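Local coordinates for protein aminoglycoside phosphotransferase (Mycobacterium smegmatis, PDB 6EF6) that phosphorylates (S)-1-amino-2-propanol as a kinase of the aminoacetone utilization microcompartment, at residues A[150-155]-A[290-295]; A[156-161]-A[226-231]; A[171-176]-A[253-258]; A[216-221]-A[260-265]. One frame throughout, in Å; residues are numbered along the deposited sequence. Where two conformers were deposited one is given.

Interaction 1: A[150-155]-A[290-295]; sequences LGRITA and RSRREL
R152 on helix 147-163 and R292 in the loop after helix 278-290 meet through their aliphatic parts, CG to CG at 3.6 Å. R152 is modelled in two conformers, one of which is described. The R292 chain bends at chi2 (-72°), which lays its guanidinium against R152: CD of R152 sits over the centre of one face, 3.8 Å from R292 CZ. The guanidinium planes stand 46° apart. A second apolar patch lies one helical turn on, where A155 CB touches R292 CB at 3.8 Å and R293 CB at 3.9 Å. Beside it, S291 OG comes within 3.5 Å of R152 CG, while its hydrogen bond goes to G288 O.

No hydrogen bond joins the two segments, and the polar ends find partners outside them. R292 NH1 forms a salt bridge with D96; the extended R293 carries its guanidinium away to Q162 and Y289. Within the loop, R290 NE and NH2 grip L295 O side-on, and NH2 is also salt-bridged to E300.

In this conformer like charges come close, R152 NE to R292 NH2 being 3.9 Å. The salt bridge to D96 probably offsets part of the charge on R292, and apolar contact of methylenes and the A155 methyl joins loop and helix.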
# COMPACT_ATOMS: atom_id res chain seq x y z
N LEU A 150 -13.99 -1.83 -0.57
CA LEU A 150 -12.61 -1.89 -0.11
C LEU A 150 -12.52 -2.50 1.29
O LEU A 150 -11.65 -3.35 1.55
CB LEU A 150 -12.02 -0.48 -0.17
CG LEU A 150 -10.60 -0.32 0.38
CD1 LEU A 150 -9.60 -1.20 -0.37
CD2 LEU A 150 -10.21 1.17 0.21
N GLY A 151 -13.41 -2.10 2.19
CA GLY A 151 -13.43 -2.69 3.52
C GLY A 151 -13.68 -4.18 3.50
O GLY A 151 -13.07 -4.93 4.27
N ARG A 152 -14.64 -4.64 2.68
CA ARG A 152 -14.95 -6.05 2.63
C ARG A 152 -13.74 -6.85 2.13
O ARG A 152 -13.43 -7.93 2.67
CB ARG A 152 -16.14 -6.23 1.70
CG ARG A 152 -16.62 -7.67 1.64
CD ARG A 152 -17.66 -7.88 0.55
NE ARG A 152 -17.07 -7.89 -0.79
CZ ARG A 152 -17.44 -7.09 -1.80
NH1 ARG A 152 -18.39 -6.18 -1.63
NH2 ARG A 152 -16.85 -7.22 -2.98
N ILE A 153 -13.08 -6.37 1.09
CA ILE A 153 -11.90 -7.07 0.55
C ILE A 153 -10.75 -7.06 1.56
O ILE A 153 -10.06 -8.10 1.75
CB ILE A 153 -11.52 -6.48 -0.81
CG1 ILE A 153 -12.61 -6.82 -1.82
CG2 ILE A 153 -10.09 -6.97 -1.27
CD1 ILE A 153 -12.50 -6.09 -3.16
N THR A 154 -10.59 -5.96 2.29
CA THR A 154 -9.57 -5.92 3.34
C THR A 154 -9.83 -6.98 4.39
O THR A 154 -8.90 -7.70 4.83
CB THR A 154 -9.52 -4.52 3.96
OG1 THR A 154 -9.23 -3.53 2.98
CG2 THR A 154 -8.42 -4.49 5.04
N ALA A 155 -11.08 -7.13 4.85
CA ALA A 155 -11.42 -8.17 5.81
C ALA A 155 -11.05 -9.54 5.28
O ALA A 155 -10.58 -10.40 6.03
CB ALA A 155 -12.90 -8.10 6.15
N ARG A 290 -17.15 -5.62 8.32
CA ARG A 290 -17.88 -6.47 9.23
C ARG A 290 -18.74 -7.50 8.53
O ARG A 290 -19.13 -8.49 9.15
CB ARG A 290 -18.76 -5.59 10.16
CG ARG A 290 -17.97 -4.84 11.21
CD ARG A 290 -18.87 -3.98 12.11
NE ARG A 290 -18.08 -3.41 13.22
CZ ARG A 290 -18.31 -2.27 13.84
NH1 ARG A 290 -19.29 -1.46 13.45
NH2 ARG A 290 -17.54 -1.91 14.86
N SER A 291 -19.02 -7.34 7.24
CA SER A 291 -19.73 -8.35 6.47
C SER A 291 -18.92 -9.63 6.32
O SER A 291 -19.51 -10.69 6.04
CB SER A 291 -20.17 -7.81 5.10
OG SER A 291 -19.14 -7.85 4.13
N ARG A 292 -17.61 -9.56 6.49
CA ARG A 292 -16.71 -10.71 6.36
C ARG A 292 -15.95 -11.08 7.61
O ARG A 292 -15.66 -12.27 7.80
CB ARG A 292 -15.68 -10.45 5.24
CG ARG A 292 -16.26 -10.43 3.87
CD ARG A 292 -16.66 -11.82 3.39
NE ARG A 292 -17.56 -11.74 2.24
CZ ARG A 292 -17.17 -11.66 0.97
NH1 ARG A 292 -15.89 -11.65 0.65
NH2 ARG A 292 -18.09 -11.58 0.02
N ARG A 293 -15.65 -10.14 8.49
CA ARG A 293 -14.82 -10.38 9.67
C ARG A 293 -15.22 -9.41 10.77
O ARG A 293 -15.49 -8.24 10.51
CB ARG A 293 -13.34 -10.21 9.39
CG ARG A 293 -12.35 -10.52 10.59
CD ARG A 293 -10.87 -10.29 10.26
NE ARG A 293 -9.98 -10.63 11.36
CZ ARG A 293 -9.43 -9.76 12.22
NH1 ARG A 293 -8.62 -10.21 13.17
NH2 ARG A 293 -9.67 -8.46 12.14
N GLU A 294 -15.22 -9.87 12.00
CA GLU A 294 -15.53 -8.98 13.11
C GLU A 294 -14.60 -7.77 13.18
O GLU A 294 -13.39 -7.86 12.91
CB GLU A 294 -15.41 -9.75 14.43
CG GLU A 294 -14.00 -10.30 14.70
CD GLU A 294 -13.77 -10.55 16.17
OE1 GLU A 294 -14.74 -10.99 16.82
OE2 GLU A 294 -12.64 -10.25 16.63
N LEU A 295 -15.15 -6.62 13.58
CA LEU A 295 -14.41 -5.41 13.86
C LEU A 295 -14.89 -4.92 15.22
O LEU A 295 -15.86 -4.17 15.32
CB LEU A 295 -14.55 -4.39 12.71
CG LEU A 295 -13.48 -3.30 12.62
CD1 LEU A 295 -13.54 -2.55 11.30
CD2 LEU A 295 -13.64 -2.29 13.70

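Interaction 2: A[156-161]-A[226-231]; sequences SLHEHS and GLIHAD. With NA (sodium ion), chain D.
S161 turns OG anti to its own backbone N (chi1 165°), which carries the hydroxyl from helix 147-163 to the carbonyl of L227; L227 CB lies 3.4 Å from S161 OG. Strand 227-228 leads here into H229-A230-D231, an H-x-D sequence that probably corresponds to the catalytic loop of kinase-like phosphotransferases, and the helix thus packs behind that loop.

The main bond is short: S161 OG donates to L227 O at 2.6 Å, in the carbonyl plane and on a lone pair. Two waters extend the seam. Water 2 donates to S161 OG and accepts from L227 N, so the hydroxyl both gives and receives a bond; water 1 donates to L227 O at 2.8 Å and, weakly, to L157 O.

The remaining contacts are looser. L157 CD1 approaches H229 CB at 4.4 Å, and H158 NE2 lies 4.2 Å from I228 CG2. The H158 ring is fixed by D264 at NE2 and Y289 at ND1.

Inside the loop, D231 N donates to H229 ND1 at 3.0 Å, nearly in the ring plane, while H229 NE2 bonds to I251 O. D231 OD1 is salt-bridged to R233 and R310; its OD2 binds the sodium ion at 2.2 Å, together with D252 and three waters.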
# COMPACT_ATOMS: atom_id res chain seq x y z
N SER A 156 -11.29 -9.80 4.01
CA SER A 156 -10.91 -11.10 3.46
C SER A 156 -9.40 -11.30 3.47
O SER A 156 -8.94 -12.43 3.68
CB SER A 156 -11.40 -11.21 2.03
OG SER A 156 -12.82 -11.24 2.03
N LEU A 157 -8.62 -10.25 3.20
CA LEU A 157 -7.16 -10.36 3.31
C LEU A 157 -6.74 -10.62 4.73
O LEU A 157 -5.81 -11.41 4.97
CB LEU A 157 -6.50 -9.09 2.78
CG LEU A 157 -6.54 -8.93 1.26
CD1 LEU A 157 -6.12 -7.53 0.85
CD2 LEU A 157 -5.64 -9.96 0.55
N HIS A 158 -7.37 -9.99 5.70
CA HIS A 158 -7.04 -10.23 7.08
C HIS A 158 -7.39 -11.66 7.48
O HIS A 158 -6.63 -12.33 8.21
CB HIS A 158 -7.77 -9.25 7.98
CG HIS A 158 -7.29 -7.86 7.82
ND1 HIS A 158 -7.87 -6.82 8.50
CD2 HIS A 158 -6.25 -7.34 7.14
CE1 HIS A 158 -7.25 -5.70 8.20
NE2 HIS A 158 -6.25 -5.97 7.37
N GLU A 159 -8.55 -12.15 7.07
CA GLU A 159 -8.94 -13.51 7.41
C GLU A 159 -7.94 -14.50 6.85
O GLU A 159 -7.56 -15.47 7.54
CB GLU A 159 -10.33 -13.76 6.83
CG GLU A 159 -10.91 -15.16 7.13
CD GLU A 159 -12.09 -15.51 6.24
OE1 GLU A 159 -13.24 -15.32 6.67
OE2 GLU A 159 -11.85 -15.96 5.10
N HIS A 160 -7.52 -14.34 5.59
CA HIS A 160 -6.51 -15.24 5.04
C HIS A 160 -5.21 -15.16 5.82
O HIS A 160 -4.63 -16.19 6.20
CB HIS A 160 -6.25 -14.98 3.57
CG HIS A 160 -5.27 -15.94 3.01
ND1 HIS A 160 -3.91 -15.70 2.98
CD2 HIS A 160 -5.43 -17.23 2.63
CE1 HIS A 160 -3.29 -16.77 2.53
NE2 HIS A 160 -4.18 -17.73 2.33
N SER A 161 -4.74 -13.96 6.08
CA SER A 161 -3.48 -13.78 6.80
C SER A 161 -3.52 -14.46 8.17
O SER A 161 -2.52 -15.06 8.60
CB SER A 161 -3.19 -12.27 6.92
OG SER A 161 -2.18 -12.00 7.90
N GLY A 226 -0.19 -8.58 12.32
CA GLY A 226 0.18 -9.72 11.51
C GLY A 226 0.50 -9.28 10.09
O GLY A 226 0.81 -8.12 9.85
N LEU A 227 0.43 -10.21 9.16
CA LEU A 227 0.76 -9.96 7.76
C LEU A 227 -0.37 -9.16 7.08
O LEU A 227 -1.53 -9.59 7.08
CB LEU A 227 1.02 -11.27 7.03
CG LEU A 227 1.32 -11.15 5.53
CD1 LEU A 227 2.59 -10.38 5.26
CD2 LEU A 227 1.40 -12.54 4.86
N ILE A 228 -0.02 -8.00 6.51
CA ILE A 228 -0.93 -7.06 5.85
C ILE A 228 -0.38 -6.61 4.49
O ILE A 228 0.81 -6.60 4.21
CB ILE A 228 -1.24 -5.82 6.72
CG1 ILE A 228 0.03 -5.07 7.12
CG2 ILE A 228 -2.06 -6.21 7.94
CD1 ILE A 228 -0.22 -3.68 7.68
N HIS A 229 -1.31 -6.20 3.63
CA HIS A 229 -0.96 -5.61 2.33
C HIS A 229 -0.25 -4.26 2.49
O HIS A 229 0.77 -4.01 1.84
CB HIS A 229 -2.22 -5.51 1.50
CG HIS A 229 -2.06 -4.88 0.15
ND1 HIS A 229 -1.79 -3.54 -0.03
CD2 HIS A 229 -2.16 -5.43 -1.09
CE1 HIS A 229 -1.77 -3.29 -1.33
NE2 HIS A 229 -2.00 -4.42 -1.99
N ALA A 230 -0.79 -3.39 3.37
CA ALA A 230 -0.17 -2.13 3.79
C ALA A 230 -0.19 -1.06 2.73
O ALA A 230 0.41 -0.01 2.94
CB ALA A 230 1.22 -2.34 4.38
N ASP A 231 -0.92 -1.21 1.63
CA ASP A 231 -1.13 -0.13 0.65
C ASP A 231 -2.49 -0.27 -0.02
O ASP A 231 -2.62 -0.20 -1.25
CB ASP A 231 0.02 0.02 -0.35
CG ASP A 231 -0.01 1.38 -1.06
OD1 ASP A 231 -0.66 2.33 -0.58
OD2 ASP A 231 0.58 1.42 -2.17
NA NA D . 2.54 1.02 -3.12
O HOH W 1 -3.96 -9.18 5.68
O HOH W 2 -1.00 -12.63 10.08
O HOH W 3 2.91 -0.99 -2.28
O HOH W 4 4.30 0.46 -4.77
O HOH W 5 3.82 2.06 -1.94

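Interaction 3: A[171-176]-A[253-258]; sequences GRFSWD and FDDCGF
The R172 guanidinium has C256 SG over one face, with NE and SG 3.5 Å apart, and carbonyl oxygens of the other segment at its edge. NE and NH2 grip C256 O side-on at 2.8 and 2.9 Å. The same NH2 reaches D254 O at 3.0 Å, from well above that carbonyl plane; both acceptors lie in the guanidinium plane. Towards C256 O, NH2 uses a lone pair while NE comes from above the carbonyl plane. The chain curls to get there, bent at chi2 (-70°) and chi3 (-60°). At the remaining corner NH1 bonds to E80 O and to water 6, which donates to D254 OD1; D254 OD2 is hydrogen-bonded to N54.

Two aromatic edges converge on the carbonyl of D255. W175 NE1 donates to its oxygen at 2.9 Å, close to the indole plane, and F173 CE1 touches the same oxygen at 3.5 Å. Both rings also make cation-pi contacts with R186. The F258 ring turns its edge to R172 O.

Backbone pairing adds a single beta bridge between S174 and F258, parallel in pattern: F258 N donates to F173 O, and F258 O accepts from W175 N at 2.7 Å, almost straight at 175°. D252-F253-D254, just before this bridge, probably corresponds to the metal-binding DFG segment of the kinase-like fold, and D252 does bind sodium here. Loop 171-176 holds the segment that follows D252. The D255 side chain, its OD1 bonded to Y75, comes within about 4 Å (nearest atoms) of the sodium ion and of the bound (2R)-1-methoxypropan-2-amine.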
# COMPACT_ATOMS: atom_id res chain seq x y z
N GLY A 171 9.96 -14.09 4.69
CA GLY A 171 10.59 -12.90 5.20
C GLY A 171 10.00 -11.65 4.59
O GLY A 171 10.07 -11.48 3.37
N ARG A 172 9.40 -10.81 5.43
CA ARG A 172 8.98 -9.49 4.98
C ARG A 172 9.28 -8.48 6.08
O ARG A 172 9.35 -8.85 7.25
CB ARG A 172 7.49 -9.38 4.65
CG ARG A 172 7.04 -10.24 3.49
CD ARG A 172 7.56 -9.72 2.15
NE ARG A 172 7.10 -8.37 1.87
CZ ARG A 172 7.31 -7.70 0.75
NH1 ARG A 172 8.02 -8.21 -0.24
NH2 ARG A 172 6.80 -6.52 0.60
N PHE A 173 9.46 -7.23 5.71
CA PHE A 173 9.71 -6.17 6.67
C PHE A 173 8.47 -5.81 7.47
O PHE A 173 7.38 -6.38 7.28
CB PHE A 173 10.40 -4.97 6.00
CG PHE A 173 9.63 -4.29 4.87
CD1 PHE A 173 8.26 -4.45 4.66
CD2 PHE A 173 10.31 -3.45 3.98
CE1 PHE A 173 7.62 -3.80 3.63
CE2 PHE A 173 9.62 -2.77 2.96
CZ PHE A 173 8.30 -2.96 2.79
N SER A 174 8.65 -4.92 8.45
CA SER A 174 7.61 -4.57 9.41
C SER A 174 7.24 -3.09 9.36
O SER A 174 8.11 -2.22 9.11
CB SER A 174 8.05 -4.87 10.84
OG SER A 174 8.27 -6.27 10.98
N TRP A 175 5.96 -2.82 9.60
CA TRP A 175 5.43 -1.48 9.74
C TRP A 175 5.10 -1.32 11.21
O TRP A 175 3.98 -1.00 11.58
CB TRP A 175 4.21 -1.25 8.84
CG TRP A 175 4.56 -1.36 7.40
CD1 TRP A 175 4.32 -2.43 6.54
CD2 TRP A 175 5.21 -0.36 6.60
NE1 TRP A 175 4.81 -2.15 5.30
CE2 TRP A 175 5.37 -0.91 5.29
CE3 TRP A 175 5.71 0.94 6.85
CZ2 TRP A 175 5.97 -0.21 4.27
CZ3 TRP A 175 6.34 1.62 5.81
CH2 TRP A 175 6.44 1.06 4.54
N ASP A 176 6.11 -1.53 12.06
CA ASP A 176 5.98 -1.31 13.50
C ASP A 176 6.39 0.10 13.85
O ASP A 176 6.70 0.90 12.97
CB ASP A 176 6.78 -2.37 14.26
CG ASP A 176 8.26 -2.43 13.89
OD1 ASP A 176 8.70 -1.61 13.10
OD2 ASP A 176 8.95 -3.31 14.45
N PHE A 253 1.13 -5.45 -3.99
CA PHE A 253 1.49 -6.01 -2.68
C PHE A 253 2.93 -5.66 -2.27
O PHE A 253 3.48 -6.28 -1.36
CB PHE A 253 1.25 -7.55 -2.64
CG PHE A 253 -0.18 -7.97 -2.51
CD1 PHE A 253 -1.08 -7.87 -3.58
CD2 PHE A 253 -0.62 -8.59 -1.35
CE1 PHE A 253 -2.39 -8.31 -3.45
CE2 PHE A 253 -1.94 -9.01 -1.24
CZ PHE A 253 -2.82 -8.89 -2.27
N ASP A 254 3.60 -4.73 -2.97
CA ASP A 254 5.02 -4.56 -2.74
C ASP A 254 5.37 -3.97 -1.37
O ASP A 254 6.54 -4.05 -1.00
CB ASP A 254 5.60 -3.67 -3.85
CG ASP A 254 7.14 -3.64 -3.85
OD1 ASP A 254 7.80 -4.70 -3.88
OD2 ASP A 254 7.72 -2.53 -3.85
N ASP A 255 4.44 -3.36 -0.66
CA ASP A 255 4.66 -2.89 0.71
C ASP A 255 4.21 -3.90 1.75
O ASP A 255 4.19 -3.61 2.93
CB ASP A 255 4.04 -1.52 1.01
CG ASP A 255 4.81 -0.36 0.46
OD1 ASP A 255 5.99 -0.53 0.11
OD2 ASP A 255 4.15 0.72 0.35
N CYS A 256 3.81 -5.10 1.35
CA CYS A 256 3.21 -6.00 2.33
C CYS A 256 4.25 -6.42 3.37
O CYS A 256 5.45 -6.45 3.14
CB CYS A 256 2.57 -7.22 1.66
SG CYS A 256 3.67 -8.56 1.09
N GLY A 257 3.75 -6.69 4.58
CA GLY A 257 4.65 -7.08 5.67
C GLY A 257 3.88 -7.05 6.97
O GLY A 257 2.67 -7.14 6.97
N PHE A 258 4.61 -7.06 8.08
CA PHE A 258 3.96 -7.22 9.37
C PHE A 258 3.59 -5.86 9.89
O PHE A 258 4.39 -4.95 9.85
CB PHE A 258 4.89 -8.01 10.30
CG PHE A 258 5.14 -9.39 9.79
CD1 PHE A 258 4.19 -10.38 9.95
CD2 PHE A 258 6.30 -9.68 9.08
CE1 PHE A 258 4.41 -11.66 9.46
CE2 PHE A 258 6.51 -10.97 8.58
CZ PHE A 258 5.54 -11.95 8.77
O HOH W 6 7.65 -7.27 -2.86

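Interaction 4: A[216-221]-A[260-265]; sequences EEYGSG and WYFYDF
At G219 the chain leaves helix 198-218 with positive phi (77°), and the turn presents the G219 carbonyl to the indole of W260. W260 NE1 donates to G219 O at 2.9 Å; the oxygen lies in the indole plane, while the donor is tilted out of the carbonyl plane.

Beside this bond runs Y218, the last helical residue. It swings CG anti to the backbone N (chi1 -173°), which lays its ring along W260. The two side chains run alongside each other with opposite headings, Y218 CE2 resting 3.8 Å from W260 CD1. The tyrosine ring and the five-membered ring of the indole are 39° apart, an oblique pairing in which W260 CD1 lies at the edge of the tyrosine ring. Further out, S220 CB approaches W260 NE1 at 4.2 Å.

In the helical lobe of this kinase-like fold the contact joins the C-terminal end of helix 198-218 to the turn leading into helix 263-268, where Y263 N bonds back to W260 O. F306 of helix 303-320 and Y225 also pack on the W260 ring.

The phenol end of Y218 meets F262: the side chains cross at about a right angle, and OH lies at the edge of the phenyl ring, 3.8 Å from CD2. Y218 OH is hydrogen-bonded to D299. Water 7 donates to Y218 OH at 2.8 Å and accepts from F262 N at 2.9 Å, which ties the tyrosine to the backbone within the turn.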
# COMPACT_ATOMS: atom_id res chain seq x y z
N GLU A 216 0.91 1.46 22.22
CA GLU A 216 1.48 0.62 23.26
C GLU A 216 0.39 -0.07 24.05
O GLU A 216 0.53 -1.23 24.44
CB GLU A 216 2.38 1.45 24.17
CG GLU A 216 3.71 1.79 23.53
CD GLU A 216 4.61 2.62 24.44
OE1 GLU A 216 4.10 3.22 25.42
OE2 GLU A 216 5.82 2.68 24.16
N GLU A 217 -0.70 0.65 24.35
CA GLU A 217 -1.80 0.07 25.10
C GLU A 217 -2.56 -0.98 24.26
O GLU A 217 -2.93 -2.05 24.77
CB GLU A 217 -2.72 1.19 25.55
CG GLU A 217 -4.04 0.84 26.27
CD GLU A 217 -4.88 2.10 26.55
OE1 GLU A 217 -5.20 2.85 25.59
OE2 GLU A 217 -5.20 2.37 27.72
N TYR A 218 -2.79 -0.67 22.99
CA TYR A 218 -3.47 -1.58 22.05
C TYR A 218 -2.68 -2.87 21.89
O TYR A 218 -3.24 -3.95 21.83
CB TYR A 218 -3.63 -0.83 20.74
CG TYR A 218 -4.42 -1.48 19.64
CD1 TYR A 218 -5.76 -1.78 19.81
CD2 TYR A 218 -3.84 -1.73 18.41
CE1 TYR A 218 -6.50 -2.28 18.77
CE2 TYR A 218 -4.60 -2.25 17.36
CZ TYR A 218 -5.91 -2.50 17.57
OH TYR A 218 -6.59 -3.01 16.46
N GLY A 219 -1.35 -2.76 21.88
CA GLY A 219 -0.46 -3.86 21.78
C GLY A 219 -0.34 -4.41 20.39
O GLY A 219 -0.88 -3.88 19.42
N SER A 220 0.36 -5.51 20.29
CA SER A 220 0.61 -6.17 19.03
C SER A 220 0.33 -7.65 19.13
O SER A 220 1.02 -8.48 18.53
CB SER A 220 2.00 -5.86 18.52
OG SER A 220 2.95 -6.21 19.52
N GLY A 221 -0.75 -8.02 19.82
CA GLY A 221 -1.14 -9.40 19.94
C GLY A 221 -1.65 -9.95 18.62
O GLY A 221 -1.88 -9.21 17.66
N TRP A 260 -0.01 -3.53 12.08
CA TRP A 260 -1.35 -3.62 12.65
C TRP A 260 -2.39 -3.86 11.57
O TRP A 260 -2.41 -3.12 10.58
CB TRP A 260 -1.68 -2.39 13.49
CG TRP A 260 -0.89 -2.28 14.76
CD1 TRP A 260 -1.17 -2.92 15.94
CD2 TRP A 260 0.33 -1.57 14.99
NE1 TRP A 260 -0.23 -2.65 16.88
CE2 TRP A 260 0.70 -1.81 16.34
CE3 TRP A 260 1.11 -0.69 14.22
CZ2 TRP A 260 1.85 -1.28 16.91
CZ3 TRP A 260 2.27 -0.18 14.81
CH2 TRP A 260 2.59 -0.44 16.15
N TYR A 261 -3.28 -4.83 11.79
CA TYR A 261 -4.33 -5.07 10.79
C TYR A 261 -5.06 -3.78 10.40
O TYR A 261 -5.29 -3.52 9.21
CB TYR A 261 -5.32 -6.14 11.26
CG TYR A 261 -4.72 -7.52 11.32
CD1 TYR A 261 -4.24 -8.14 10.19
CD2 TYR A 261 -4.57 -8.18 12.50
CE1 TYR A 261 -3.66 -9.43 10.26
CE2 TYR A 261 -4.00 -9.44 12.59
CZ TYR A 261 -3.53 -10.04 11.45
OH TYR A 261 -2.97 -11.32 11.55
N PHE A 262 -5.47 -2.99 11.38
CA PHE A 262 -6.26 -1.80 11.07
C PHE A 262 -5.45 -0.62 10.54
O PHE A 262 -6.04 0.37 10.09
CB PHE A 262 -7.27 -1.53 12.19
CG PHE A 262 -8.28 -2.63 12.24
CD1 PHE A 262 -9.23 -2.69 11.21
CD2 PHE A 262 -8.29 -3.62 13.17
CE1 PHE A 262 -10.13 -3.72 11.16
CE2 PHE A 262 -9.18 -4.67 13.09
CZ PHE A 262 -10.10 -4.70 12.10
N TYR A 263 -4.12 -0.73 10.49
CA TYR A 263 -3.38 0.23 9.68
C TYR A 263 -3.84 0.18 8.23
O TYR A 263 -3.79 1.19 7.55
CB TYR A 263 -1.88 -0.06 9.82
CG TYR A 263 -1.00 0.75 8.89
CD1 TYR A 263 -0.94 2.14 8.93
CD2 TYR A 263 -0.23 0.12 7.93
CE1 TYR A 263 -0.17 2.86 8.06
CE2 TYR A 263 0.58 0.85 7.04
CZ TYR A 263 0.58 2.22 7.12
OH TYR A 263 1.37 2.93 6.25
N ASP A 264 -4.32 -0.97 7.74
CA ASP A 264 -4.85 -1.00 6.38
C ASP A 264 -5.98 0.01 6.17
O ASP A 264 -6.13 0.56 5.04
CB ASP A 264 -5.33 -2.41 6.02
CG ASP A 264 -4.22 -3.36 5.64
OD1 ASP A 264 -3.17 -2.95 5.11
OD2 ASP A 264 -4.46 -4.59 5.84
N PHE A 265 -6.77 0.32 7.22
CA PHE A 265 -7.77 1.37 7.05
C PHE A 265 -7.14 2.75 6.83
O PHE A 265 -7.59 3.56 6.00
CB PHE A 265 -8.79 1.48 8.21
CG PHE A 265 -9.70 2.64 8.02
CD1 PHE A 265 -10.62 2.63 6.97
CD2 PHE A 265 -9.64 3.74 8.87
CE1 PHE A 265 -11.41 3.72 6.71
CE2 PHE A 265 -10.46 4.85 8.64
CZ PHE A 265 -11.37 4.83 7.58
O HOH W 7 -4.99 -3.67 14.20

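How the interactions relate
Along the chain two successive segments of helix 147-163 come first, 150-155 for interaction 1 and 156-161 for interaction 2; their partners lie far downstream. Interactions 2, 3 and 4 fall within the span that interaction 1 closes, and each of these three crosses the other two. Interactions 2 and 3, with centres about 10 Å apart, join where I228 N meets G257 O, bringing together the loops that carry D231 and lead on from D252, the two protein ligands of the sodium ion. Interaction 4 is about 12 Å from interaction 2, centre to centre, linked through D264 to H158 and A230. F262 of interaction 4 packs on L295 of interaction 1. Helix 147-163 thus ties a surface loop to the metal-binding region.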